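Local coordinates for hemolysin-related protein (Vibrio cholerae serotype O1, PDB 6MLT) that probably helps Vibrio cholerae biofilms adhere to surfaces as a secreted, metal-binding matrix protein with a beta-propeller and a carbohydrate-binding beta-prism lectin domain, at residues D166-Y171 with L175-D180; D193-V198 with Y205-A210; N201-Q206 with L212-A217. All coordinates share one frame; numbering follows the deposited sequence.

Following the chain from its N terminus, interaction 1 comes first and closes the short turn between strands 167-170 and 174-178, the outer hairpin of one four-stranded sheet. It is complete before the next sheet begins. There, interactions 2 and 3 cross: 193-198 opens, 201-206 begins before 205-210 has closed interaction 2, and 212-217 then closes interaction 3. They share Tyr205 and Gln206 and tie strand 197-200 to 203-205, and 203-205 to 211-214, with a sodium loop at the start. The two sheets meet where Phe177 of interaction 1 packs against Tyr205 and the 206-209 turn, its CD1 3.4 Å from Gly209 N.

Interaction 1: D166-Y171 with L175-D180; sequences DGVYSY and LLFSHD
Phe177 carries CG between its backbone N and carbonyl carbon (chi1 73°), which folds the ring back against Val168; His179 does the same (chi1 57°) and lays its imidazole against the backbone of Asp166 and Gly167. The segments form the outer beta hairpin of a four-stranded antiparallel propeller blade, interrupted by a classic beta bulge: Leu176 and Phe177 both face Val168. Val168 O accepts from Leu176 N at 2.8 Å and only weakly from Phe177 N at 3.4 Å, while Val168 N donates to Phe177 O. Beyond the strand, His179 N reaches Asp166 O at 3.0 Å from above the carbonyl plane. On one face of the sheet Val168 CG2 lies 3.5 Å from Phe177 CZ, the ring slanting across the branched side chain, with Leu163 of strand 161-164 also touching Val168. On the other face Leu175 CD1 sits over the Tyr169 ring, 3.9 Å from its centroid and displaced toward the rim. Tyr169 OH donates to Asp166 OD1 (2.7 Å) and also bonds to Ser139 N, so two hydrogen bonds grip the hydroxyl. Gly167 CA makes a CH-pi contact over the His179 imidazole, 3.9 Å from the centroid. Two bonds fix the rotation of this imidazole. NE2 meets a water that donates to Gly167 O, and His179 ND1 donates to Asp180 O, which lies almost exactly in the ring plane.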
ATOM      1  N   ASP A 166      10.607  13.801 -16.236  1.00 15.70           N
ATOM      2  CA  ASP A 166      11.198  13.697 -17.564  1.00 17.58           C
ATOM      3  C   ASP A 166      12.130  12.505 -17.717  1.00 17.65           C
ATOM      4  O   ASP A 166      12.791  12.381 -18.759  1.00 15.54           O
ATOM      5  CB  ASP A 166      11.951  14.982 -17.907  1.00 17.17           C
ATOM      6  CG  ASP A 166      13.113  15.277 -16.944  1.00 23.14           C
ATOM      7  OD1 ASP A 166      13.258  14.604 -15.889  1.00 22.69           O
ATOM      8  OD2 ASP A 166      13.896  16.197 -17.254  1.00 23.83           O
ATOM      9  N   GLY A 167      12.204  11.636 -16.723  1.00 17.59           N
ATOM     10  CA  GLY A 167      13.071  10.480 -16.803  1.00 20.95           C
ATOM     11  C   GLY A 167      13.327   9.879 -15.439  1.00 18.48           C
ATOM     12  O   GLY A 167      12.783  10.311 -14.420  1.00 15.49           O
ATOM     13  N   VAL A 168      14.181   8.861 -15.454  1.00 18.35           N
ATOM     14  CA  VAL A 168      14.601   8.132 -14.264  1.00 15.73           C
ATOM     15  C   VAL A 168      16.090   8.355 -14.093  1.00 17.54           C
ATOM     16  O   VAL A 168      16.856   8.226 -15.057  1.00 19.44           O
ATOM     17  CB  VAL A 168      14.281   6.632 -14.372  1.00 15.80           C
ATOM     18  CG1 VAL A 168      14.872   5.861 -13.190  1.00 17.60           C
ATOM     19  CG2 VAL A 168      12.780   6.444 -14.460  1.00 16.65           C
ATOM     20  N   TYR A 169      16.492   8.673 -12.869  1.00 16.88           N
ATOM     21  CA  TYR A 169      17.850   9.068 -12.544  1.00 17.51           C
ATOM     22  C   TYR A 169      18.418   8.174 -11.448  1.00 19.07           C
ATOM     23  O   TYR A 169      17.693   7.688 -10.574  1.00 19.39           O
ATOM     24  CB  TYR A 169      17.899  10.522 -12.068  1.00 19.00           C
ATOM     25  CG  TYR A 169      17.356  11.535 -13.053  1.00 16.72           C
ATOM     26  CD1 TYR A 169      15.987  11.678 -13.255  1.00 20.28           C
ATOM     27  CD2 TYR A 169      18.215  12.361 -13.768  1.00 16.09           C
ATOM     28  CE1 TYR A 169      15.492  12.609 -14.152  1.00 17.81           C
ATOM     29  CE2 TYR A 169      17.734  13.288 -14.654  1.00 16.71           C
ATOM     30  CZ  TYR A 169      16.373  13.412 -14.846  1.00 20.05           C
ATOM     31  OH  TYR A 169      15.901  14.342 -15.744  1.00 21.49           O
ATOM     32  N   SER A 170      19.728   7.980 -11.504  1.00 20.59           N
ATOM     33  CA  SER A 170      20.491   7.364 -10.428  1.00 23.47           C
ATOM     34  C   SER A 170      21.075   8.458  -9.548  1.00 23.93           C
ATOM     35  O   SER A 170      21.633   9.436 -10.056  1.00 19.29           O
ATOM     36  CB  SER A 170      21.613   6.493 -10.991  1.00 25.78           C
ATOM     37  OG  SER A 170      22.634   6.300 -10.029  1.00 28.31           O
ATOM     38  N   TYR A 171      20.953   8.287  -8.230  1.00 23.59           N
ATOM     39  CA  TYR A 171      21.550   9.248  -7.307  1.00 23.79           C
ATOM     40  C   TYR A 171      23.033   9.436  -7.594  1.00 22.30           C
ATOM     41  O   TYR A 171      23.561  10.552  -7.504  1.00 22.49           O
ATOM     42  CB  TYR A 171      21.340   8.791  -5.862  1.00 25.24           C
ATOM     43  CG  TYR A 171      22.039   9.664  -4.847  1.00 25.33           C
ATOM     44  CD1 TYR A 171      21.491  10.875  -4.455  1.00 27.39           C
ATOM     45  CD2 TYR A 171      23.246   9.279  -4.283  1.00 28.50           C
ATOM     46  CE1 TYR A 171      22.123  11.684  -3.527  1.00 29.03           C
ATOM     47  CE2 TYR A 171      23.892  10.083  -3.349  1.00 29.99           C
ATOM     48  CZ  TYR A 171      23.318  11.285  -2.977  1.00 30.31           C
ATOM     49  OH  TYR A 171      23.940  12.100  -2.055  1.00 31.36           O
ATOM     50  N   LEU A 175      21.132  10.736 -15.085  1.00 18.58           N
ATOM     51  CA  LEU A 175      20.056  10.283 -15.963  1.00 17.80           C
ATOM     52  C   LEU A 175      20.315   8.864 -16.466  1.00 18.25           C
ATOM     53  O   LEU A 175      21.389   8.563 -16.997  1.00 18.22           O
ATOM     54  CB  LEU A 175      19.920  11.242 -17.149  1.00 18.74           C
ATOM     55  CG  LEU A 175      18.843  10.930 -18.184  1.00 21.97           C
ATOM     56  CD1 LEU A 175      17.467  11.084 -17.580  1.00 21.28           C
ATOM     57  CD2 LEU A 175      19.000  11.831 -19.397  1.00 25.24           C
ATOM     58  N   LEU A 176      19.315   7.998 -16.302  1.00 17.20           N
ATOM     59  CA  LEU A 176      19.348   6.623 -16.801  1.00 18.73           C
ATOM     60  C   LEU A 176      18.555   6.456 -18.091  1.00 20.10           C
ATOM     61  O   LEU A 176      19.039   5.823 -19.034  1.00 21.88           O
ATOM     62  CB  LEU A 176      18.805   5.657 -15.738  1.00 21.73           C
ATOM     63  CG  LEU A 176      19.628   5.557 -14.452  1.00 28.04           C
ATOM     64  CD1 LEU A 176      18.903   4.700 -13.424  1.00 28.61           C
ATOM     65  CD2 LEU A 176      21.008   4.981 -14.737  1.00 30.83           C
ATOM     66  N   PHE A 177      17.330   6.979 -18.137  1.00 18.21           N
ATOM     67  CA  PHE A 177      16.579   7.045 -19.379  1.00 20.29           C
ATOM     68  C   PHE A 177      15.577   8.183 -19.290  1.00 17.57           C
ATOM     69  O   PHE A 177      15.130   8.555 -18.200  1.00 16.21           O
ATOM     70  CB  PHE A 177      15.888   5.707 -19.728  1.00 20.00           C
ATOM     71  CG  PHE A 177      14.679   5.346 -18.879  1.00 19.28           C
ATOM     72  CD1 PHE A 177      14.808   4.512 -17.775  1.00 19.49           C
ATOM     73  CD2 PHE A 177      13.403   5.748 -19.249  1.00 21.38           C
ATOM     74  CE1 PHE A 177      13.697   4.136 -17.024  1.00 19.60           C
ATOM     75  CE2 PHE A 177      12.287   5.374 -18.506  1.00 21.58           C
ATOM     76  CZ  PHE A 177      12.433   4.567 -17.393  1.00 20.59           C
ATOM     77  N   SER A 178      15.255   8.740 -20.457  1.00 19.12           N
ATOM     78  CA  SER A 178      14.351   9.868 -20.611  1.00 17.86           C
ATOM     79  C   SER A 178      12.961   9.400 -21.022  1.00 18.42           C
ATOM     80  O   SER A 178      12.805   8.381 -21.706  1.00 18.12           O
ATOM     81  CB  SER A 178      14.866  10.839 -21.679  1.00 16.94           C
ATOM     82  OG  SER A 178      16.177  11.292 -21.419  1.00 20.53           O
ATOM     83  N   HIS A 179      11.952  10.174 -20.628  1.00 17.98           N
ATOM     84  CA  HIS A 179      10.612   9.992 -21.171  1.00 18.26           C
ATOM     85  C   HIS A 179       9.907  11.340 -21.222  1.00 18.92           C
ATOM     86  O   HIS A 179      10.318  12.313 -20.577  1.00 17.06           O
ATOM     87  CB  HIS A 179       9.787   8.952 -20.375  1.00 17.75           C
ATOM     88  CG  HIS A 179       9.641   9.248 -18.912  1.00 20.45           C
ATOM     89  ND1 HIS A 179       8.880  10.293 -18.429  1.00 20.84           N
ATOM     90  CD2 HIS A 179      10.130   8.609 -17.822  1.00 21.55           C
ATOM     91  CE1 HIS A 179       8.922  10.295 -17.108  1.00 19.79           C
ATOM     92  NE2 HIS A 179       9.674   9.282 -16.714  1.00 20.52           N
ATOM     93  N   ASP A 180       8.856  11.389 -22.040  1.00 19.30           N
ATOM     94  CA  ASP A 180       8.007  12.565 -22.149  1.00 24.67           C
ATOM     95  C   ASP A 180       7.440  12.941 -20.785  1.00 20.25           C
ATOM     96  O   ASP A 180       7.307  12.110 -19.886  1.00 17.66           O
ATOM     97  CB  ASP A 180       6.847  12.313 -23.113  1.00 41.59           C
ATOM     98  CG  ASP A 180       7.292  12.196 -24.558  1.00 60.96           C
ATOM     99  OD1 ASP A 180       8.312  12.817 -24.921  1.00 68.23           O
ATOM    100  OD2 ASP A 180       6.614  11.488 -25.332  1.00 67.88           O
TER
HETATM  101  O   HOH W   1       9.959   8.731 -13.955  1.00 17.73           O

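Interaction 2: D193-V198 with Y205-A210; sequences DGQREV and YQNNGA. With NA (sodium ion), chain F.
Gln195 and Asn207 join a sodium-binding loop to the turn that follows strand 203-205, two strands on. The loop has a Dx(D/N)xDG pattern, as in FG-GAP-like propeller repeats, with EF-hand-like ligand spacing. Among the metal bonds, Asp193 OD1 and Gln195 O reach the ion, the latter at 2.2 Å, and Glu197 chelates it with both OE1 and OE2; Asp189 and Asn191 complete the shell. Glu197 OE1 is also hydrogen-bonded to Ser190 OG. Asp193 OD1 also accepts from Gln195 N in an Asx turn, met from above the carboxylate plane. In the direct side-chain bond, Asn207 ND2 donates to Gln195 OE1 at 2.8 Å. This OE1 lies close to the Asn207 amide plane, whereas ND2 approaches tilted from the Gln195 carbonyl plane, the two amides standing 82° apart; ND2 is also bonded to Ile154 O. Backbone bonds pair Val198 with Tyr205 in both directions, each 2.8 Å between N and O. The type I turn from Gln206 to Gly209 follows at once. Packing is close where Glu197 CB lies 3.1 Å from Tyr205 O. The chain of Glu197 bends at chi2 (65°) beyond that point, which carries the carboxylate back to the sodium. Two waters finish the join. One donates to Asp193 OD2 and Glu197 OE2 and accepts from Gln206 NE2; the other donates to Glu197 OE2 and accepts from Asn207 N, both at 2.8 Å.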
ATOM      1  N   ASP A 193       9.517 -10.692 -11.388  1.00 29.96           N
ATOM      2  CA  ASP A 193      10.886 -11.097 -11.695  1.00 30.87           C
ATOM      3  C   ASP A 193      11.912 -10.427 -10.787  1.00 29.81           C
ATOM      4  O   ASP A 193      13.116 -10.555 -11.030  1.00 30.86           O
ATOM      5  CB  ASP A 193      11.214 -10.815 -13.165  1.00 32.59           C
ATOM      6  CG  ASP A 193      11.346  -9.328 -13.480  1.00 33.14           C
ATOM      7  OD1 ASP A 193      11.209  -8.485 -12.570  1.00 30.53           O
ATOM      8  OD2 ASP A 193      11.597  -9.010 -14.661  1.00 34.06           O
ATOM      9  N   GLY A 194      11.468  -9.719  -9.747  1.00 28.49           N
ATOM     10  CA  GLY A 194      12.365  -9.081  -8.813  1.00 30.61           C
ATOM     11  C   GLY A 194      12.783  -7.677  -9.189  1.00 30.40           C
ATOM     12  O   GLY A 194      13.248  -6.930  -8.322  1.00 31.67           O
ATOM     13  N   GLN A 195      12.650  -7.301 -10.455  1.00 26.76           N
ATOM     14  CA  GLN A 195      12.919  -5.942 -10.894  1.00 22.74           C
ATOM     15  C   GLN A 195      11.644  -5.120 -10.829  1.00 23.95           C
ATOM     16  O   GLN A 195      10.546  -5.630 -11.049  1.00 23.61           O
ATOM     17  CB  GLN A 195      13.470  -5.944 -12.320  1.00 23.13           C
ATOM     18  CG  GLN A 195      14.802  -6.655 -12.464  1.00 25.14           C
ATOM     19  CD  GLN A 195      15.904  -5.943 -11.724  1.00 27.44           C
ATOM     20  OE1 GLN A 195      16.252  -4.812 -12.054  1.00 26.81           O
ATOM     21  NE2 GLN A 195      16.448  -6.589 -10.704  1.00 29.91           N
ATOM     22  N   ARG A 196      11.789  -3.836 -10.520  1.00 24.40           N
ATOM     23  CA  ARG A 196      10.641  -2.947 -10.480  1.00 22.08           C
ATOM     24  C   ARG A 196      10.551  -2.180 -11.792  1.00 23.15           C
ATOM     25  O   ARG A 196      11.537  -1.594 -12.252  1.00 25.75           O
ATOM     26  CB  ARG A 196      10.724  -2.012  -9.275  1.00 21.48           C
ATOM     27  CG  ARG A 196      10.583  -2.805  -7.968  1.00 25.04           C
ATOM     28  CD  ARG A 196      10.868  -1.984  -6.770  1.00 32.61           C
ATOM     29  NE  ARG A 196       9.850  -0.967  -6.572  1.00 38.96           N
ATOM     30  CZ  ARG A 196       9.745  -0.232  -5.474  1.00 38.61           C
ATOM     31  NH1 ARG A 196      10.600  -0.406  -4.475  1.00 35.59           N
ATOM     32  NH2 ARG A 196       8.783   0.676  -5.377  1.00 35.40           N
ATOM     33  N   GLU A 197       9.378  -2.242 -12.414  1.00 20.85           N
ATOM     34  CA  GLU A 197       9.085  -1.452 -13.593  1.00 21.24           C
ATOM     35  C   GLU A 197       8.645  -0.050 -13.179  1.00 19.51           C
ATOM     36  O   GLU A 197       8.319   0.206 -12.017  1.00 19.33           O
ATOM     37  CB  GLU A 197       8.004  -2.134 -14.432  1.00 21.80           C
ATOM     38  CG  GLU A 197       8.450  -3.420 -15.148  1.00 25.86           C
ATOM     39  CD  GLU A 197       8.817  -4.562 -14.203  1.00 31.67           C
ATOM     40  OE1 GLU A 197       7.933  -5.042 -13.457  1.00 30.67           O
ATOM     41  OE2 GLU A 197       9.999  -4.979 -14.209  1.00 31.67           O
ATOM     42  N   VAL A 198       8.648   0.864 -14.147  1.00 19.31           N
ATOM     43  CA  VAL A 198       8.303   2.264 -13.922  1.00 17.25           C
ATOM     44  C   VAL A 198       7.025   2.564 -14.691  1.00 17.05           C
ATOM     45  O   VAL A 198       6.957   2.353 -15.908  1.00 19.49           O
ATOM     46  CB  VAL A 198       9.438   3.207 -14.356  1.00 18.62           C
ATOM     47  CG1 VAL A 198       9.035   4.657 -14.165  1.00 18.29           C
ATOM     48  CG2 VAL A 198      10.704   2.919 -13.571  1.00 19.79           C
ATOM     49  N   TYR A 205       7.375   0.959 -18.254  1.00 19.31           N
ATOM     50  CA  TYR A 205       8.723   0.703 -18.734  1.00 18.96           C
ATOM     51  C   TYR A 205       9.430  -0.288 -17.820  1.00 20.11           C
ATOM     52  O   TYR A 205       9.223  -0.286 -16.603  1.00 18.88           O
ATOM     53  CB  TYR A 205       9.577   1.979 -18.768  1.00 19.50           C
ATOM     54  CG  TYR A 205       8.971   3.192 -19.433  1.00 18.18           C
ATOM     55  CD1 TYR A 205       8.233   4.113 -18.702  1.00 19.35           C
ATOM     56  CD2 TYR A 205       9.193   3.451 -20.777  1.00 17.11           C
ATOM     57  CE1 TYR A 205       7.702   5.242 -19.299  1.00 19.70           C
ATOM     58  CE2 TYR A 205       8.668   4.583 -21.384  1.00 19.13           C
ATOM     59  CZ  TYR A 205       7.922   5.469 -20.640  1.00 18.98           C
ATOM     60  OH  TYR A 205       7.391   6.587 -21.240  1.00 19.68           O
ATOM     61  N   GLN A 206      10.296  -1.112 -18.407  1.00 18.52           N
ATOM     62  CA  GLN A 206      11.335  -1.749 -17.612  1.00 19.28           C
ATOM     63  C   GLN A 206      12.258  -0.674 -17.054  1.00 19.86           C
ATOM     64  O   GLN A 206      12.255   0.477 -17.504  1.00 21.42           O
ATOM     65  CB  GLN A 206      12.116  -2.767 -18.446  1.00 22.48           C
ATOM     66  CG  GLN A 206      11.286  -3.973 -18.846  1.00 29.27           C
ATOM     67  CD  GLN A 206      12.099  -5.053 -19.539  1.00 37.22           C
ATOM     68  OE1 GLN A 206      12.800  -4.791 -20.513  1.00 35.71           O
ATOM     69  NE2 GLN A 206      12.010  -6.275 -19.033  1.00 45.37           N
ATOM     70  N   ASN A 207      13.046  -1.043 -16.043  1.00 21.06           N
ATOM     71  CA  ASN A 207      13.840  -0.019 -15.381  1.00 22.71           C
ATOM     72  C   ASN A 207      15.043   0.429 -16.207  1.00 23.99           C
ATOM     73  O   ASN A 207      15.730   1.370 -15.793  1.00 22.17           O
ATOM     74  CB  ASN A 207      14.279  -0.483 -13.983  1.00 25.04           C
ATOM     75  CG  ASN A 207      15.030  -1.797 -13.990  1.00 28.24           C
ATOM     76  OD1 ASN A 207      15.692  -2.154 -14.962  1.00 27.05           O
ATOM     77  ND2 ASN A 207      14.951  -2.514 -12.875  1.00 28.18           N
ATOM     78  N   ASN A 208      15.307  -0.186 -17.359  1.00 23.32           N
ATOM     79  CA  ASN A 208      16.237   0.382 -18.327  1.00 21.68           C
ATOM     80  C   ASN A 208      15.538   1.271 -19.354  1.00 20.63           C
ATOM     81  O   ASN A 208      16.203   1.817 -20.240  1.00 22.57           O
ATOM     82  CB  ASN A 208      17.013  -0.735 -19.031  1.00 22.80           C
ATOM     83  CG  ASN A 208      16.136  -1.601 -19.920  1.00 23.52           C
ATOM     84  OD1 ASN A 208      14.906  -1.504 -19.907  1.00 22.18           O
ATOM     85  ND2 ASN A 208      16.774  -2.465 -20.689  1.00 23.10           N
ATOM     86  N   GLY A 209      14.225   1.447 -19.239  1.00 19.29           N
ATOM     87  CA  GLY A 209      13.464   2.282 -20.148  1.00 20.68           C
ATOM     88  C   GLY A 209      12.802   1.547 -21.296  1.00 19.99           C
ATOM     89  O   GLY A 209      12.081   2.178 -22.083  1.00 19.49           O
ATOM     90  N   ALA A 210      13.020   0.242 -21.420  1.00 20.34           N
ATOM     91  CA  ALA A 210      12.373  -0.523 -22.477  1.00 21.83           C
ATOM     92  C   ALA A 210      10.859  -0.501 -22.302  1.00 19.90           C
ATOM     93  O   ALA A 210      10.338  -0.684 -21.199  1.00 19.35           O
ATOM     94  CB  ALA A 210      12.874  -1.968 -22.478  1.00 24.50           C
TER
HETATM   95 NA    NA F1005       9.507  -6.867 -12.576  1.00 23.94          NA
HETATM   96  O   HOH W   2      10.884  -6.826 -16.000  1.00 32.23           O
HETATM   97  O   HOH W   3      12.327  -3.553 -14.905  1.00 24.55           O

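Interaction 3: N201-Q206 with L212-A217; sequences NGTLYQ and LWQYQA
Gly202, Thr203 and Leu204 pair with Leu212 to Tyr215 in an antiparallel hairpin contact that forms the outer half of a four-stranded sheet, with strand 211-214 at its edge. Backbone bonds carry the pairing. Gly202 O accepts from Tyr215 N at 2.7 Å and is also approached by Gln214 CA at 3.2 Å in a CA-H...O contact, while Leu204 N donates to Trp213 O at 2.8 Å. On one face Thr203 OG1 donates to Gln214 OE1 across 2.6 Å. This hydroxyl comes from well above the amide carbonyl plane, at a C=O...donor angle of 108°. The glutamine reaches it with CG anti to its backbone N (chi1 -176°) and the chain extended beyond. Thr203 CG2, the other branch, lies over one face of the Tyr205 ring. The sheet is a propeller blade, and a classic beta bulge marks its last pairing: Leu212 and Trp213 both face Leu204, whose O accepts from Leu212 N at 2.9 Å and weakly from Trp213 N. On the face carrying Leu204, the Trp213 indole turns a face to that leucine. Leu204 CB sits centrally over the six-membered ring in a CH-pi contact, and CD2 presses on the five-membered side, a tight 3.2 Å from Trp213 NE1. Trp213 also touches Leu237 of strand 236-241, in the adjacent blade, and its NE1 makes a weak bond to His258 O. The end of Tyr215 leads away from 201-206 to strand 252-256 of that blade, its hydroxyl bonded to Glu252. At the bulged end, Leu212 meets Leu204 CD2 and Gln206 CG through the same methyl, CD1, at 4.0 and 3.6 Å respectively. Leu204 and Leu212 both rest against Glu197 of the neighbouring strand.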
ATOM      1  N   ASN A 201       2.491   8.146 -16.762  1.00 18.86           N
ATOM      2  CA  ASN A 201       1.605   8.686 -17.790  1.00 17.48           C
ATOM      3  C   ASN A 201       1.097   7.589 -18.721  1.00 18.17           C
ATOM      4  O   ASN A 201       1.091   7.726 -19.947  1.00 18.29           O
ATOM      5  CB  ASN A 201       2.311   9.796 -18.574  1.00 19.21           C
ATOM      6  CG  ASN A 201       1.359  10.608 -19.434  1.00 22.40           C
ATOM      7  OD1 ASN A 201       0.140  10.420 -19.399  1.00 19.84           O
ATOM      8  ND2 ASN A 201       1.917  11.525 -20.207  1.00 24.37           N
ATOM      9  N   GLY A 202       0.649   6.484 -18.124  1.00 16.24           N
ATOM     10  CA  GLY A 202       0.038   5.412 -18.870  1.00 19.24           C
ATOM     11  C   GLY A 202       0.995   4.387 -19.438  1.00 20.66           C
ATOM     12  O   GLY A 202       0.541   3.321 -19.878  1.00 21.04           O
ATOM     13  N   THR A 203       2.297   4.660 -19.444  1.00 18.57           N
ATOM     14  CA  THR A 203       3.279   3.749 -20.021  1.00 18.77           C
ATOM     15  C   THR A 203       4.010   3.001 -18.917  1.00 19.16           C
ATOM     16  O   THR A 203       4.485   3.614 -17.956  1.00 19.63           O
ATOM     17  CB  THR A 203       4.293   4.506 -20.877  1.00 19.01           C
ATOM     18  OG1 THR A 203       3.608   5.238 -21.898  1.00 19.68           O
ATOM     19  CG2 THR A 203       5.270   3.543 -21.529  1.00 19.41           C
ATOM     20  N   LEU A 204       4.121   1.681 -19.070  1.00 16.93           N
ATOM     21  CA  LEU A 204       4.950   0.860 -18.198  1.00 17.44           C
ATOM     22  C   LEU A 204       6.275   0.575 -18.901  1.00 18.87           C
ATOM     23  O   LEU A 204       6.292   0.024 -20.012  1.00 18.52           O
ATOM     24  CB  LEU A 204       4.254  -0.451 -17.819  1.00 17.93           C
ATOM     25  CG  LEU A 204       4.952  -1.207 -16.680  1.00 17.65           C
ATOM     26  CD1 LEU A 204       4.766  -0.465 -15.361  1.00 17.05           C
ATOM     27  CD2 LEU A 204       4.452  -2.640 -16.567  1.00 21.22           C
ATOM     28  N   TYR A 205       7.375   0.959 -18.254  1.00 19.31           N
ATOM     29  CA  TYR A 205       8.723   0.703 -18.734  1.00 18.96           C
ATOM     30  C   TYR A 205       9.430  -0.288 -17.820  1.00 20.11           C
ATOM     31  O   TYR A 205       9.223  -0.286 -16.603  1.00 18.88           O
ATOM     32  CB  TYR A 205       9.577   1.979 -18.768  1.00 19.50           C
ATOM     33  CG  TYR A 205       8.971   3.192 -19.433  1.00 18.18           C
ATOM     34  CD1 TYR A 205       8.233   4.113 -18.702  1.00 19.35           C
ATOM     35  CD2 TYR A 205       9.193   3.451 -20.777  1.00 17.11           C
ATOM     36  CE1 TYR A 205       7.702   5.242 -19.299  1.00 19.70           C
ATOM     37  CE2 TYR A 205       8.668   4.583 -21.384  1.00 19.13           C
ATOM     38  CZ  TYR A 205       7.922   5.469 -20.640  1.00 18.98           C
ATOM     39  OH  TYR A 205       7.391   6.587 -21.240  1.00 19.68           O
ATOM     40  N   GLN A 206      10.296  -1.112 -18.407  1.00 18.52           N
ATOM     41  CA  GLN A 206      11.335  -1.749 -17.612  1.00 19.28           C
ATOM     42  C   GLN A 206      12.258  -0.674 -17.054  1.00 19.86           C
ATOM     43  O   GLN A 206      12.255   0.477 -17.504  1.00 21.42           O
ATOM     44  CB  GLN A 206      12.116  -2.767 -18.446  1.00 22.48           C
ATOM     45  CG  GLN A 206      11.286  -3.973 -18.846  1.00 29.27           C
ATOM     46  CD  GLN A 206      12.099  -5.053 -19.539  1.00 37.22           C
ATOM     47  OE1 GLN A 206      12.800  -4.791 -20.513  1.00 35.71           O
ATOM     48  NE2 GLN A 206      12.010  -6.275 -19.033  1.00 45.37           N
ATOM     49  N   LEU A 212       7.138  -1.660 -22.231  1.00 19.44           N
ATOM     50  CA  LEU A 212       6.397  -2.900 -22.009  1.00 19.94           C
ATOM     51  C   LEU A 212       4.963  -2.804 -22.509  1.00 20.89           C
ATOM     52  O   LEU A 212       4.547  -3.615 -23.335  1.00 20.67           O
ATOM     53  CB  LEU A 212       6.407  -3.279 -20.524  1.00 22.34           C
ATOM     54  CG  LEU A 212       7.758  -3.747 -19.972  1.00 24.73           C
ATOM     55  CD1 LEU A 212       7.668  -3.923 -18.470  1.00 24.47           C
ATOM     56  CD2 LEU A 212       8.209  -5.039 -20.637  1.00 29.80           C
ATOM     57  N   TRP A 213       4.189  -1.847 -22.007  1.00 19.32           N
ATOM     58  CA  TRP A 213       2.839  -1.634 -22.500  1.00 20.06           C
ATOM     59  C   TRP A 213       2.394  -0.232 -22.127  1.00 20.38           C
ATOM     60  O   TRP A 213       3.054   0.475 -21.363  1.00 18.34           O
ATOM     61  CB  TRP A 213       1.863  -2.681 -21.960  1.00 21.83           C
ATOM     62  CG  TRP A 213       1.814  -2.862 -20.468  1.00 21.82           C
ATOM     63  CD1 TRP A 213       2.369  -3.882 -19.754  1.00 25.40           C
ATOM     64  CD2 TRP A 213       1.135  -2.032 -19.515  1.00 22.28           C
ATOM     65  NE1 TRP A 213       2.087  -3.736 -18.417  1.00 23.46           N
ATOM     66  CE2 TRP A 213       1.328  -2.610 -18.243  1.00 21.96           C
ATOM     67  CE3 TRP A 213       0.388  -0.854 -19.613  1.00 24.33           C
ATOM     68  CZ2 TRP A 213       0.805  -2.052 -17.078  1.00 22.40           C
ATOM     69  CZ3 TRP A 213      -0.134  -0.299 -18.452  1.00 23.56           C
ATOM     70  CH2 TRP A 213       0.084  -0.899 -17.197  1.00 22.50           C
ATOM     71  N   GLN A 214       1.249   0.156 -22.673  1.00 21.88           N
ATOM     72  CA  GLN A 214       0.753   1.509 -22.490  1.00 21.81           C
ATOM     73  C   GLN A 214      -0.764   1.488 -22.460  1.00 23.12           C
ATOM     74  O   GLN A 214      -1.393   0.917 -23.354  1.00 26.65           O
ATOM     75  CB  GLN A 214       1.254   2.412 -23.615  1.00 23.74           C
ATOM     76  CG  GLN A 214       0.890   3.860 -23.471  1.00 26.34           C
ATOM     77  CD  GLN A 214       1.674   4.721 -24.437  1.00 29.23           C
ATOM     78  OE1 GLN A 214       2.906   4.766 -24.381  1.00 28.18           O
ATOM     79  NE2 GLN A 214       0.971   5.379 -25.353  1.00 31.53           N
ATOM     80  N   TYR A 215      -1.342   2.099 -21.433  1.00 20.20           N
ATOM     81  CA  TYR A 215      -2.787   2.261 -21.355  1.00 22.42           C
ATOM     82  C   TYR A 215      -3.193   3.458 -22.202  1.00 23.90           C
ATOM     83  O   TYR A 215      -2.701   4.569 -21.987  1.00 25.28           O
ATOM     84  CB  TYR A 215      -3.227   2.453 -19.906  1.00 23.00           C
ATOM     85  CG  TYR A 215      -4.719   2.631 -19.750  1.00 21.98           C
ATOM     86  CD1 TYR A 215      -5.592   1.632 -20.146  1.00 24.07           C
ATOM     87  CD2 TYR A 215      -5.254   3.797 -19.215  1.00 21.19           C
ATOM     88  CE1 TYR A 215      -6.956   1.781 -20.017  1.00 25.98           C
ATOM     89  CE2 TYR A 215      -6.626   3.956 -19.078  1.00 22.75           C
ATOM     90  CZ  TYR A 215      -7.466   2.939 -19.485  1.00 25.31           C
ATOM     91  OH  TYR A 215      -8.824   3.065 -19.362  1.00 28.40           O
ATOM     92  N   GLN A 216      -4.083   3.233 -23.161  1.00 25.92           N
ATOM     93  CA  GLN A 216      -4.558   4.294 -24.044  1.00 28.40           C
ATOM     94  C   GLN A 216      -5.656   5.072 -23.331  1.00 27.80           C
ATOM     95  O   GLN A 216      -6.733   4.535 -23.051  1.00 28.80           O
ATOM     96  CB  GLN A 216      -5.063   3.706 -25.360  1.00 29.07           C
ATOM     97  N   ALA A 217      -5.381   6.334 -23.032  1.00 24.26           N
ATOM     98  CA  ALA A 217      -6.325   7.218 -22.372  1.00 24.77           C
ATOM     99  C   ALA A 217      -6.608   8.416 -23.269  1.00 26.81           C
ATOM    100  O   ALA A 217      -5.927   8.654 -24.266  1.00 26.89           O
ATOM    101  CB  ALA A 217      -5.783   7.682 -21.017  1.00 23.36           C
TER